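Local coordinates for protein NDP-N-acetyl-D-galactosaminuronic acid dehydrogenase (Methanosarcina mazei Go1, PDB 3G79) that probably oxidises UDP-N-acetyl-D-mannosamine to the corresponding uronic acid with two NAD(+), as a member of the UDP-glucose/GDP-mannose dehydrogenase family, at residues L11-R15 and K138-L142; P32-L36 and L188-R193; V46-Q50 and R98-L102; T106-Q110 and A125-I130; T298-E302 and S320-R326. One frame throughout, in Å; residues are numbered along the deposited sequence.

Contact 1 (L11-R15 and K138-L142)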
# COMPACT_ATOMS: atom_id res chain seq x y z
N LEU A 11 21.20 15.69 -35.58
CA LEU A 11 20.75 17.05 -35.42
C LEU A 11 21.08 17.54 -34.05
O LEU A 11 21.51 18.65 -33.89
CB LEU A 11 19.24 17.14 -35.57
CG LEU A 11 18.70 17.04 -36.96
CD1 LEU A 11 17.24 16.74 -36.90
CD2 LEU A 11 18.99 18.39 -37.56
N LEU A 12 20.82 16.69 -33.06
CA LEU A 12 21.13 17.02 -31.69
C LEU A 12 22.64 17.18 -31.46
O LEU A 12 23.05 18.18 -30.89
CB LEU A 12 20.50 16.01 -30.73
CG LEU A 12 19.18 16.25 -29.97
CD1 LEU A 12 18.34 17.42 -30.46
CD2 LEU A 12 18.39 14.94 -29.97
N LYS A 13 23.47 16.25 -31.93
CA LYS A 13 24.91 16.41 -31.68
C LYS A 13 25.41 17.64 -32.41
O LYS A 13 26.25 18.36 -31.90
CB LYS A 13 25.76 15.15 -32.00
CG LYS A 13 25.88 14.10 -30.82
CD LYS A 13 26.54 14.60 -29.44
CE LYS A 13 26.57 13.48 -28.36
NZ LYS A 13 26.24 13.89 -26.93
N GLU A 14 24.88 17.87 -33.61
CA GLU A 14 25.19 19.04 -34.42
C GLU A 14 24.72 20.41 -33.82
O GLU A 14 25.38 21.43 -34.05
CB GLU A 14 24.68 18.80 -35.85
CG GLU A 14 24.07 20.00 -36.56
CD GLU A 14 23.35 19.63 -37.87
OE1 GLU A 14 22.64 20.52 -38.41
OE2 GLU A 14 23.50 18.47 -38.33
N ARG A 15 23.61 20.41 -33.05
CA ARG A 15 23.09 21.63 -32.38
C ARG A 15 23.97 21.91 -31.16
O ARG A 15 24.12 23.04 -30.74
CB ARG A 15 21.59 21.48 -32.00
CG ARG A 15 20.78 22.77 -31.56
CD ARG A 15 19.36 23.00 -32.34
NE ARG A 15 18.75 24.36 -32.18
CZ ARG A 15 17.84 24.89 -33.00
NH1 ARG A 15 17.46 24.21 -34.06
NH2 ARG A 15 17.32 26.12 -32.77
N LYS A 138 11.70 24.47 -35.01
CA LYS A 138 12.81 24.27 -35.94
C LYS A 138 13.46 22.91 -35.68
O LYS A 138 13.34 22.38 -34.61
CB LYS A 138 13.84 25.40 -35.84
CG LYS A 138 13.28 26.80 -36.16
CD LYS A 138 13.46 27.27 -37.61
CE LYS A 138 12.21 27.04 -38.48
NZ LYS A 138 11.97 28.12 -39.48
N PRO A 139 14.13 22.34 -36.69
CA PRO A 139 14.82 21.05 -36.57
C PRO A 139 15.83 21.03 -35.43
O PRO A 139 16.59 21.99 -35.28
CB PRO A 139 15.59 20.96 -37.89
CG PRO A 139 14.74 21.76 -38.87
CD PRO A 139 14.05 22.82 -38.09
N GLY A 140 15.86 19.94 -34.66
CA GLY A 140 16.79 19.83 -33.55
C GLY A 140 16.39 20.49 -32.22
O GLY A 140 17.00 20.25 -31.19
N MET A 141 15.37 21.32 -32.25
CA MET A 141 14.83 21.84 -31.01
C MET A 141 14.29 20.72 -30.10
O MET A 141 13.85 19.67 -30.59
CB MET A 141 13.69 22.80 -31.35
CG MET A 141 14.16 23.98 -32.21
SD MET A 141 13.35 25.52 -31.77
CE MET A 141 11.78 25.31 -32.51
N LEU A 142 14.30 20.96 -28.79
CA LEU A 142 13.60 20.07 -27.85
C LEU A 142 12.36 20.76 -27.25
O LEU A 142 12.46 21.88 -26.77
CB LEU A 142 14.52 19.54 -26.73
CG LEU A 142 13.77 19.01 -25.49
CD1 LEU A 142 13.42 17.53 -25.69
CD2 LEU A 142 14.56 19.19 -24.14

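Contact 2 (P32-L36 and L188-R193)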
# COMPACT_ATOMS: atom_id res chain seq x y z
N PRO A 32 9.08 30.34 -11.78
CA PRO A 32 10.25 29.76 -11.06
C PRO A 32 11.10 28.93 -12.01
O PRO A 32 12.31 29.15 -12.10
CB PRO A 32 9.59 28.87 -9.98
CG PRO A 32 8.26 29.52 -9.72
CD PRO A 32 7.82 29.94 -11.14
N ALA A 33 10.44 28.03 -12.74
CA ALA A 33 11.08 27.19 -13.74
C ALA A 33 11.98 27.99 -14.64
O ALA A 33 13.16 27.72 -14.68
CB ALA A 33 10.05 26.42 -14.56
N ALA A 34 11.43 28.99 -15.33
CA ALA A 34 12.18 29.75 -16.32
C ALA A 34 13.34 30.38 -15.63
O ALA A 34 14.43 30.52 -16.17
CB ALA A 34 11.33 30.84 -16.91
N VAL A 35 13.12 30.73 -14.38
CA VAL A 35 14.04 31.61 -13.72
C VAL A 35 15.14 30.79 -13.05
O VAL A 35 16.28 31.25 -12.89
CB VAL A 35 13.22 32.58 -12.85
CG1 VAL A 35 13.80 32.79 -11.52
CG2 VAL A 35 12.91 33.88 -13.62
N LEU A 36 14.82 29.52 -12.75
CA LEU A 36 15.80 28.57 -12.29
C LEU A 36 16.75 28.19 -13.43
O LEU A 36 17.98 28.17 -13.24
CB LEU A 36 15.08 27.33 -11.74
CG LEU A 36 14.91 27.03 -10.25
CD1 LEU A 36 15.40 28.12 -9.34
CD2 LEU A 36 13.47 26.71 -9.94
N LEU A 188 7.86 26.61 -3.91
CA LEU A 188 8.14 26.45 -5.36
C LEU A 188 9.62 26.15 -5.69
O LEU A 188 9.94 25.12 -6.30
CB LEU A 188 7.62 27.65 -6.18
CG LEU A 188 6.33 27.60 -7.04
CD1 LEU A 188 5.30 26.64 -6.56
CD2 LEU A 188 5.67 28.98 -7.20
N LEU A 189 10.51 27.06 -5.29
CA LEU A 189 11.93 26.90 -5.52
C LEU A 189 12.53 25.58 -5.02
O LEU A 189 13.30 24.96 -5.75
CB LEU A 189 12.69 28.09 -4.99
CG LEU A 189 12.88 29.25 -5.96
CD1 LEU A 189 11.56 29.75 -6.49
CD2 LEU A 189 13.66 30.41 -5.31
N LYS A 190 12.19 25.13 -3.82
CA LYS A 190 12.84 23.92 -3.32
C LYS A 190 12.22 22.65 -3.83
O LYS A 190 12.91 21.64 -3.96
CB LYS A 190 13.06 23.86 -1.79
CG LYS A 190 11.92 24.33 -0.89
CD LYS A 190 12.52 24.83 0.44
CE LYS A 190 13.65 25.87 0.20
NZ LYS A 190 14.53 26.11 1.40
N ASN A 191 10.92 22.70 -4.11
CA ASN A 191 10.25 21.56 -4.75
C ASN A 191 10.92 21.22 -6.09
O ASN A 191 11.36 20.10 -6.30
CB ASN A 191 8.75 21.83 -4.95
CG ASN A 191 7.95 21.72 -3.66
OD1 ASN A 191 6.74 21.92 -3.67
ND2 ASN A 191 8.60 21.41 -2.55
N ILE A 192 11.01 22.21 -6.98
CA ILE A 192 11.67 22.01 -8.26
C ILE A 192 13.12 21.51 -8.07
O ILE A 192 13.57 20.64 -8.82
CB ILE A 192 11.67 23.30 -9.10
CG1 ILE A 192 10.24 23.87 -9.24
CG2 ILE A 192 12.38 23.07 -10.45
CD1 ILE A 192 10.16 25.13 -9.97
N ARG A 193 13.83 22.05 -7.08
CA ARG A 193 15.24 21.71 -6.84
C ARG A 193 15.45 20.39 -6.11
O ARG A 193 16.41 19.70 -6.39
CB ARG A 193 15.92 22.78 -5.98
CG ARG A 193 16.18 24.10 -6.66
CD ARG A 193 16.63 25.20 -5.67
NE ARG A 193 17.31 26.27 -6.37
CZ ARG A 193 17.29 27.56 -6.03
NH1 ARG A 193 16.60 27.95 -4.97
NH2 ARG A 193 17.97 28.45 -6.74

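Contact 3 (V46-Q50 and R98-L102)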
# COMPACT_ATOMS: atom_id res chain seq x y z
N VAL A 46 17.30 32.62 -21.14
CA VAL A 46 15.97 32.05 -21.15
C VAL A 46 14.99 33.13 -21.57
O VAL A 46 15.10 34.28 -21.16
CB VAL A 46 15.61 31.50 -19.75
CG1 VAL A 46 14.14 31.02 -19.68
CG2 VAL A 46 16.63 30.39 -19.30
N LEU A 47 14.03 32.75 -22.40
CA LEU A 47 12.93 33.61 -22.77
C LEU A 47 11.70 33.07 -22.12
O LEU A 47 11.46 31.85 -22.14
CB LEU A 47 12.74 33.59 -24.29
CG LEU A 47 13.89 34.13 -25.16
CD1 LEU A 47 13.58 33.88 -26.61
CD2 LEU A 47 14.18 35.62 -24.96
N GLY A 48 10.92 33.95 -21.50
CA GLY A 48 9.60 33.62 -21.02
C GLY A 48 8.55 34.28 -21.92
O GLY A 48 8.63 35.49 -22.27
N PHE A 49 7.55 33.49 -22.28
CA PHE A 49 6.60 33.89 -23.26
C PHE A 49 5.26 34.27 -22.65
O PHE A 49 4.62 33.44 -21.96
CB PHE A 49 6.51 32.83 -24.36
CG PHE A 49 7.75 32.78 -25.20
CD1 PHE A 49 7.94 33.69 -26.24
CD2 PHE A 49 8.78 31.87 -24.90
CE1 PHE A 49 9.09 33.70 -26.97
CE2 PHE A 49 9.95 31.88 -25.62
CZ PHE A 49 10.12 32.79 -26.65
N GLN A 50 4.89 35.54 -22.88
CA GLN A 50 3.59 36.14 -22.52
C GLN A 50 2.94 37.05 -23.60
O GLN A 50 3.56 37.99 -24.10
CB GLN A 50 3.75 37.00 -21.26
CG GLN A 50 2.97 36.51 -20.07
CD GLN A 50 1.48 36.50 -20.29
OE1 GLN A 50 0.77 35.65 -19.76
NE2 GLN A 50 0.99 37.41 -21.09
N ARG A 98 10.23 34.27 -31.67
CA ARG A 98 11.55 33.98 -31.09
C ARG A 98 11.74 32.57 -30.48
O ARG A 98 12.84 32.23 -30.02
CB ARG A 98 11.86 34.97 -29.98
CG ARG A 98 11.92 36.39 -30.38
CD ARG A 98 12.93 36.98 -29.44
NE ARG A 98 12.60 38.33 -29.03
CZ ARG A 98 13.20 38.97 -28.04
NH1 ARG A 98 14.19 38.38 -27.34
NH2 ARG A 98 12.81 40.23 -27.78
N ILE A 99 10.67 31.79 -30.41
CA ILE A 99 10.81 30.36 -30.11
C ILE A 99 11.82 29.81 -31.12
O ILE A 99 12.72 29.01 -30.79
CB ILE A 99 9.44 29.62 -30.21
CG1 ILE A 99 8.55 29.97 -29.00
CG2 ILE A 99 9.62 28.11 -30.37
CD1 ILE A 99 7.07 29.80 -29.32
N SER A 100 11.72 30.31 -32.35
CA SER A 100 12.67 29.93 -33.37
C SER A 100 14.13 29.96 -32.96
O SER A 100 14.91 29.16 -33.49
CB SER A 100 12.42 30.65 -34.67
OG SER A 100 11.44 29.93 -35.40
N GLU A 101 14.52 30.86 -32.06
CA GLU A 101 15.94 31.03 -31.75
C GLU A 101 16.45 29.98 -30.73
O GLU A 101 17.62 29.99 -30.38
CB GLU A 101 16.22 32.43 -31.17
CG GLU A 101 15.61 33.68 -31.91
CD GLU A 101 15.56 34.95 -31.01
OE1 GLU A 101 15.46 36.08 -31.56
OE2 GLU A 101 15.63 34.81 -29.76
N LEU A 102 15.59 29.09 -30.24
CA LEU A 102 15.94 28.30 -29.06
C LEU A 102 16.42 26.90 -29.31
O LEU A 102 16.08 26.28 -30.31
CB LEU A 102 14.76 28.21 -28.08
CG LEU A 102 14.03 29.52 -27.85
CD1 LEU A 102 12.76 29.23 -27.09
CD2 LEU A 102 14.96 30.43 -27.10

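Contact 4 (T106-Q110 and A125-I130)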
# COMPACT_ATOMS: atom_id res chain seq x y z
N THR A 106 9.90 24.84 -23.17
CA THR A 106 9.08 24.19 -22.16
C THR A 106 7.65 24.82 -22.10
O THR A 106 7.51 26.06 -22.16
CB THR A 106 9.85 24.29 -20.84
OG1 THR A 106 10.30 23.00 -20.45
CG2 THR A 106 9.05 24.94 -19.77
N LEU A 107 6.63 23.97 -22.03
CA LEU A 107 5.23 24.39 -21.81
C LEU A 107 4.81 24.11 -20.42
O LEU A 107 4.53 22.96 -20.06
CB LEU A 107 4.24 23.67 -22.73
CG LEU A 107 4.59 24.04 -24.16
CD1 LEU A 107 5.12 22.81 -24.86
CD2 LEU A 107 3.37 24.61 -24.81
N ALA A 108 4.72 25.19 -19.66
CA ALA A 108 4.44 25.17 -18.24
C ALA A 108 3.17 25.96 -18.00
O ALA A 108 3.13 26.87 -17.20
CB ALA A 108 5.65 25.80 -17.46
N ILE A 109 2.13 25.61 -18.72
CA ILE A 109 0.97 26.46 -18.76
C ILE A 109 -0.04 25.89 -17.79
O ILE A 109 -0.33 24.68 -17.84
CB ILE A 109 0.46 26.55 -20.20
CG1 ILE A 109 1.32 27.53 -20.99
CG2 ILE A 109 -1.03 26.93 -20.23
CD1 ILE A 109 1.11 27.51 -22.49
N GLN A 110 -0.54 26.74 -16.87
CA GLN A 110 -1.57 26.31 -15.93
C GLN A 110 -2.62 25.51 -16.70
O GLN A 110 -3.08 25.91 -17.77
CB GLN A 110 -2.19 27.50 -15.16
CG GLN A 110 -1.38 27.93 -13.87
CD GLN A 110 -1.65 29.39 -13.35
OE1 GLN A 110 -0.80 29.99 -12.66
NE2 GLN A 110 -2.82 29.95 -13.71
N ALA A 125 -5.72 26.91 -23.04
CA ALA A 125 -4.50 27.69 -23.00
C ALA A 125 -3.23 26.84 -23.28
O ALA A 125 -2.25 27.35 -23.89
CB ALA A 125 -4.35 28.42 -21.66
N LEU A 126 -3.26 25.57 -22.86
CA LEU A 126 -2.10 24.67 -23.03
C LEU A 126 -1.98 24.38 -24.49
O LEU A 126 -0.90 24.48 -25.06
CB LEU A 126 -2.27 23.33 -22.29
CG LEU A 126 -1.30 22.22 -22.73
CD1 LEU A 126 0.15 22.67 -22.41
CD2 LEU A 126 -1.64 20.84 -22.15
N ILE A 127 -3.11 24.04 -25.10
CA ILE A 127 -3.06 23.69 -26.50
C ILE A 127 -2.74 24.93 -27.33
O ILE A 127 -2.07 24.82 -28.35
CB ILE A 127 -4.32 22.96 -27.03
CG1 ILE A 127 -5.24 23.95 -27.70
CG2 ILE A 127 -5.02 22.11 -25.99
CD1 ILE A 127 -5.67 23.46 -29.04
N ASP A 128 -3.17 26.10 -26.88
CA ASP A 128 -2.77 27.31 -27.57
C ASP A 128 -1.25 27.45 -27.57
O ASP A 128 -0.68 27.83 -28.57
CB ASP A 128 -3.37 28.53 -26.90
CG ASP A 128 -4.69 28.94 -27.51
OD1 ASP A 128 -5.53 28.05 -27.83
OD2 ASP A 128 -4.87 30.17 -27.66
N GLY A 129 -0.62 27.14 -26.43
CA GLY A 129 0.85 27.22 -26.33
C GLY A 129 1.59 26.26 -27.24
O GLY A 129 2.60 26.60 -27.82
N ILE A 130 1.07 25.05 -27.35
CA ILE A 130 1.67 24.00 -28.16
C ILE A 130 1.62 24.46 -29.60
O ILE A 130 2.65 24.44 -30.29
CB ILE A 130 0.95 22.63 -27.93
CG1 ILE A 130 1.07 22.22 -26.47
CG2 ILE A 130 1.60 21.55 -28.74
CD1 ILE A 130 0.16 21.07 -26.03

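Contact 5 (T298-E302 and S320-R326)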
# COMPACT_ATOMS: atom_id res chain seq x y z
N THR A 298 -7.83 7.55 -11.55
CA THR A 298 -7.84 6.16 -11.93
C THR A 298 -8.67 5.97 -13.17
O THR A 298 -8.46 5.03 -13.89
CB THR A 298 -8.18 5.12 -10.81
OG1 THR A 298 -9.48 4.54 -11.01
CG2 THR A 298 -8.07 5.66 -9.44
N TYR A 299 -9.61 6.88 -13.41
CA TYR A 299 -10.38 6.87 -14.67
C TYR A 299 -9.48 7.18 -15.83
O TYR A 299 -9.67 6.60 -16.88
CB TYR A 299 -11.64 7.78 -14.65
CG TYR A 299 -12.53 7.38 -13.50
CD1 TYR A 299 -13.07 6.09 -13.41
CD2 TYR A 299 -12.75 8.26 -12.44
CE1 TYR A 299 -13.88 5.71 -12.31
CE2 TYR A 299 -13.53 7.90 -11.35
CZ TYR A 299 -14.09 6.62 -11.28
OH TYR A 299 -14.82 6.30 -10.18
N HIS A 300 -8.51 8.07 -15.62
CA HIS A 300 -7.45 8.25 -16.60
C HIS A 300 -6.57 7.01 -16.91
O HIS A 300 -6.26 6.78 -18.08
CB HIS A 300 -6.60 9.45 -16.23
CG HIS A 300 -7.39 10.71 -16.13
ND1 HIS A 300 -7.40 11.50 -15.00
CD2 HIS A 300 -8.22 11.30 -17.02
CE1 HIS A 300 -8.19 12.53 -15.20
NE2 HIS A 300 -8.71 12.43 -16.41
N LEU A 301 -6.21 6.22 -15.89
CA LEU A 301 -5.51 4.94 -16.12
C LEU A 301 -6.38 3.98 -16.90
O LEU A 301 -5.96 3.37 -17.89
CB LEU A 301 -5.11 4.24 -14.80
CG LEU A 301 -3.67 4.17 -14.29
CD1 LEU A 301 -3.47 2.91 -13.42
CD2 LEU A 301 -2.71 4.14 -15.44
N GLU A 302 -7.61 3.85 -16.43
CA GLU A 302 -8.57 3.03 -17.11
C GLU A 302 -8.68 3.40 -18.57
O GLU A 302 -8.46 2.53 -19.39
CB GLU A 302 -9.93 3.06 -16.42
CG GLU A 302 -9.86 2.64 -14.99
CD GLU A 302 -9.19 1.25 -14.72
OE1 GLU A 302 -9.06 0.40 -15.62
OE2 GLU A 302 -8.82 0.99 -13.57
N SER A 320 -11.25 -3.70 -12.06
CA SER A 320 -9.97 -3.17 -11.74
C SER A 320 -10.04 -2.93 -10.28
O SER A 320 -11.03 -2.37 -9.76
CB SER A 320 -9.83 -1.85 -12.45
OG SER A 320 -8.77 -1.06 -11.93
N ILE A 321 -8.99 -3.36 -9.59
CA ILE A 321 -8.80 -2.97 -8.20
C ILE A 321 -8.97 -1.46 -8.00
O ILE A 321 -9.49 -1.03 -6.99
CB ILE A 321 -7.41 -3.40 -7.68
CG1 ILE A 321 -7.37 -4.91 -7.57
CG2 ILE A 321 -7.15 -2.81 -6.34
CD1 ILE A 321 -5.98 -5.43 -7.51
N TYR A 322 -8.54 -0.66 -8.94
CA TYR A 322 -8.53 0.78 -8.64
C TYR A 322 -9.95 1.28 -8.72
O TYR A 322 -10.37 2.08 -7.89
CB TYR A 322 -7.62 1.56 -9.60
CG TYR A 322 -6.31 0.87 -9.87
CD1 TYR A 322 -5.48 0.42 -8.81
CD2 TYR A 322 -5.87 0.69 -11.17
CE1 TYR A 322 -4.24 -0.20 -9.06
CE2 TYR A 322 -4.63 0.07 -11.44
CZ TYR A 322 -3.82 -0.37 -10.37
OH TYR A 322 -2.61 -0.97 -10.68
N VAL A 323 -10.70 0.75 -9.68
CA VAL A 323 -12.10 1.17 -9.91
C VAL A 323 -12.89 0.91 -8.63
O VAL A 323 -13.70 1.74 -8.21
CB VAL A 323 -12.68 0.47 -11.14
CG1 VAL A 323 -14.25 0.59 -11.21
CG2 VAL A 323 -12.02 0.98 -12.42
N LEU A 324 -12.59 -0.21 -7.96
CA LEU A 324 -13.28 -0.56 -6.76
C LEU A 324 -12.71 0.12 -5.53
O LEU A 324 -13.41 0.30 -4.53
CB LEU A 324 -13.46 -2.07 -6.66
CG LEU A 324 -13.03 -2.82 -5.42
CD1 LEU A 324 -14.07 -3.85 -4.95
CD2 LEU A 324 -11.76 -3.49 -5.84
N ALA A 325 -11.48 0.60 -5.62
CA ALA A 325 -11.05 1.61 -4.63
C ALA A 325 -11.89 2.91 -4.70
O ALA A 325 -12.30 3.46 -3.66
CB ALA A 325 -9.61 1.95 -4.80
N ARG A 326 -12.13 3.41 -5.91
CA ARG A 326 -12.96 4.61 -6.06
C ARG A 326 -14.35 4.43 -5.41
O ARG A 326 -14.91 5.38 -4.85
CB ARG A 326 -13.10 5.02 -7.54
CG ARG A 326 -11.85 5.70 -8.16
CD ARG A 326 -11.30 6.86 -7.31
NE ARG A 326 -12.38 7.66 -6.76
CZ ARG A 326 -12.37 8.24 -5.58
NH1 ARG A 326 -11.32 8.18 -4.75
NH2 ARG A 326 -13.42 8.93 -5.23

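Contact 1 (L11-R15 and K138-L142)
Arg15 lays its long side chain over the turn at Gly140 and ends with its guanidinium against Met141. CG of Met141 lies over one face of that group, toward its rim, 3.8 Å from Arg15 NH1. The two side chains cross obliquely. At the edge of the guanidinium, near its plane, Arg15 NH1 meets the backbone carbonyl of Pro139, with 2.7 Å from NH1 to Pro139 O. The bond is weak, because the N-H points well off the oxygen, at 115°. Arg15 reaches this place with CG opposite its backbone N (chi1 -167°) and a bend at chi2.

Residues Lys138 to Met141 form a type II beta turn, closed by Met141 N on Lys138 O. Gly140 holds the third position, with a positive phi (83°). A side chain there would jam against the preceding carbonyl and press on Arg15 CD. The bare glycine lets the helix come close, with Leu11 CA 5.2 Å from Gly140 CA. Leu12 CD1 approaches the turn at Gly140 O. Leu11 CD2 touches the ring of Pro139 at CB, 4.3 Å away, near the exposed side of the turn.

Arg15 NE also forms a long, weak ion pair with Asp103. The contact sets the end of helix 7-15 against the loop that links helix 124-136 to strand 142-145. Leu12 and Leu142 both lean on Arg209 of helix 204-214. Leu142 starts its strand beside strand 104-107; its backbone bonds to Val105 of that strand and to Asp103 just before it.

Contact 2 (P32-L36 and L188-R193)
This is a buried, mainly apolar helix-helix contact in the NAD-binding domain of Rossmann type. Helix 30-39 follows strand 20-24 and a glycine-rich turn that fits the GxGxxG dinucleotide-binding pattern. Its first turns meet helix 188-194, which leads into strand 197-201 of the sheet. The two short axes pass 10.3 Å apart at a crossing angle of -65°. No hydrogen bond joins the segments.

Pro32 and Leu36, one helical turn apart, supply the face of the first helix. The Pro32 ring packs on Leu188, with Pro32 CG 3.7 Å from Leu188 CD2. Its CB faces two more side chains, Leu189 through CD1 and Ile192 through CD1.

Ile192 reaches both Pro32 and Leu36. Its CG1 stands opposite the carbonyl carbon (chi1 -53°), and the chain runs straight on at chi2, which carries CD1 to both Pro32 CB and Leu36 CD2. The distance from Ile192 CD1 to Leu36 CD2 is 3.7 Å. The same methyl also lies 4.0 Å from Ala33 N. Ala33 itself, small and buried, touches residues of the glycine-rich turn.

Leu36 divides its two methyls. CD2 packs on Ile192, while CD1 turns to Leu189 and Arg193. Leu80 of helix 77-86 touches both Leu36 and Leu189, closing this apolar cluster from another helix.

At the less buried end, Arg193 extends from CG to NE and lays its guanidinium on a methyl. Leu36 CD1 sits over one face, offset toward the rim, 3.7 Å from Arg193 NH2.

Contact 3 (V46-Q50 and R98-L102)
The Phe49 ring carries Ile99 on one face, where CG1 forms a CH-pi contact 4.2 Å from the ring centroid and 18° off the ring normal. Leu102 CD1 comes obliquely to the same ring, 4.1 Å from Phe49 CE2. The Arg98-Ile99 backbone lies by its far end, with Ile99 N 3.9 Å from Phe49 CZ. The other flat group, the Arg98 guanidinium, meets Leu47 CD2 obliquely. The setting is the Rossmann-type sheet of the NAD-binding domain. Strand 45-49 faces a 3-10 turn in the loop between strands 90-93 and 104-107.

Leu47 and Phe49 are two residues apart on the strand, with Gly48 between, and both point toward the 3-10 segment. In Phe49, CG lies opposite the carbonyl carbon (chi1 -70°), and this carries the ring out to Ile99. A serine in its place would probably leave Ile99 CG1 and Leu102 CD1 without their apolar partner and open a gap beneath the turn.

Leu102 packs on both strand residues, with CD1 on Phe49 and CD2 on Leu47. Glu101, which is exposed, adds a minor touch, its OE2 near Leu47 CD1. Arg98 NH2 also has a long, weak ion pair with Glu91 of strand 90-93. Arg98 crosses Leu47 at about a right angle, bringing its NH1 to 3.6 Å from Leu47 CD2.

Contact 4 (T106-Q110 and A125-I130)
The end of strand 104-107 and the coil after it run past helix 124-136, with no hydrogen bond between them. The two backbones come nearest at Ile109 and Leu126, whose CA atoms are 5.6 Å apart. Leu107 lies opposite Gly129, one turn further along the helix. Gly129 lets the chains approach: a side chain there would clash with Ile109 CD1 and crowd Leu107 CD2.

Leu107 sends CD2 straight to the helix backbone, 3.4 Å from Gly129 C. The same methyl meets Ile130 CG1 at 3.7 Å. Leu107 CB touches Leu126 CD1.

Ile109 uses both branches. CG2, opposite the backbone N, rests on the Leu126 backbone and on Ala125 CB, 3.9 Å away. CG1 lies opposite the carbonyl carbon (chi1 -79°), and this lays CD1 on the helix backbone, near Ala125 O and Gly129 CA. A threonine here lacks the CD1 methyl and would probably leave a gap against Gly129 CA and Ala125 O.

The helix is backed by Ile161 of helix 154-166, which Ile130 touches. Ile109 O, in the coil after the strand, is hydrogen-bonded to Ser147 OG, and Leu126 touches Ser147 as well. Strand 104-107, helix 124-136 and strand 142-145 form a beta-alpha-beta unit of the Rossmann fold. Ile109 also touches residues of the glycine-rich turn that fits the GxGxxG pattern, consistent with a place beside the dinucleotide site.

Contact 5 (T298-E302 and S320-R326)
Glu302 and Ser320 make the one hydrogen bond across this contact, with Ser320 OG donating to Glu302 OE2 at 2.6 Å. The oxygen is met on its syn side, 23° out of the carboxylate plane. Glu302 bends at chi2 to reach the serine. Val323 CG2 packs beside the same carboxylate, 3.4 Å from Glu302 OE2, and the Tyr322 ring presents its edge to it.

Ser320 is the N-cap of helix 321-345. Its OG accepts from Tyr322 N at 3.0 Å and more weakly from Val323 N. Glu302 probably helps to hold the capping serine in place, and its negative charge lies near the helix start, where it would probably suit the dipole.

Further along, Leu301 CD1 rests obliquely on the Tyr322 ring, 3.7 Å from Tyr322 CE2. Thr298 lies against Tyr322 CB and Arg326 CG; its buried OG1 has no polar partner in the model. Tyr299 OH touches Arg326 CB at 3.4 Å, and the ring and guanidinium planes stand 81° apart. Arg326 bends at chi2 and chi3, and its guanidinium forms salt bridges with Asp243 and Asp330.

The second subunit completes the outer shell. Its Tyr255 bonds Glu302 OE1, its Gln251 bonds Ser320 OG, and its Ala248 O takes the Tyr322 hydroxyl. Helices 293-305 and 321-345 run nearly antiparallel here, their short segments at 153°, and both rest on helix 228-258. This helical packing at the subunit interface belongs to the central, dimer-forming part of UDP-glucose/GDP-mannose dehydrogenases.

How the contacts relate
Contacts 1 to 4 all serve the NAD-binding part of the chain, while contact 5 lies in the helical centre, against the second subunit. Contact 1 is partly buried, at the periphery of the chain, and relies on a turn and an arginine. Contacts 2, 3 and 4 are buried and mainly apolar. Contacts 3 and 4 reach the same sheet, their centres 13 Å apart. Contact 3 also touches contact 1, where Met141 meets Ile99, and contact 2, where Val46 meets Ala34. Glycine permits close approach in contacts 1 and 4. Only contact 5 has a strong hydrogen bond across its segments, and it stands about 12 Å from contact 4 at the nearest atoms.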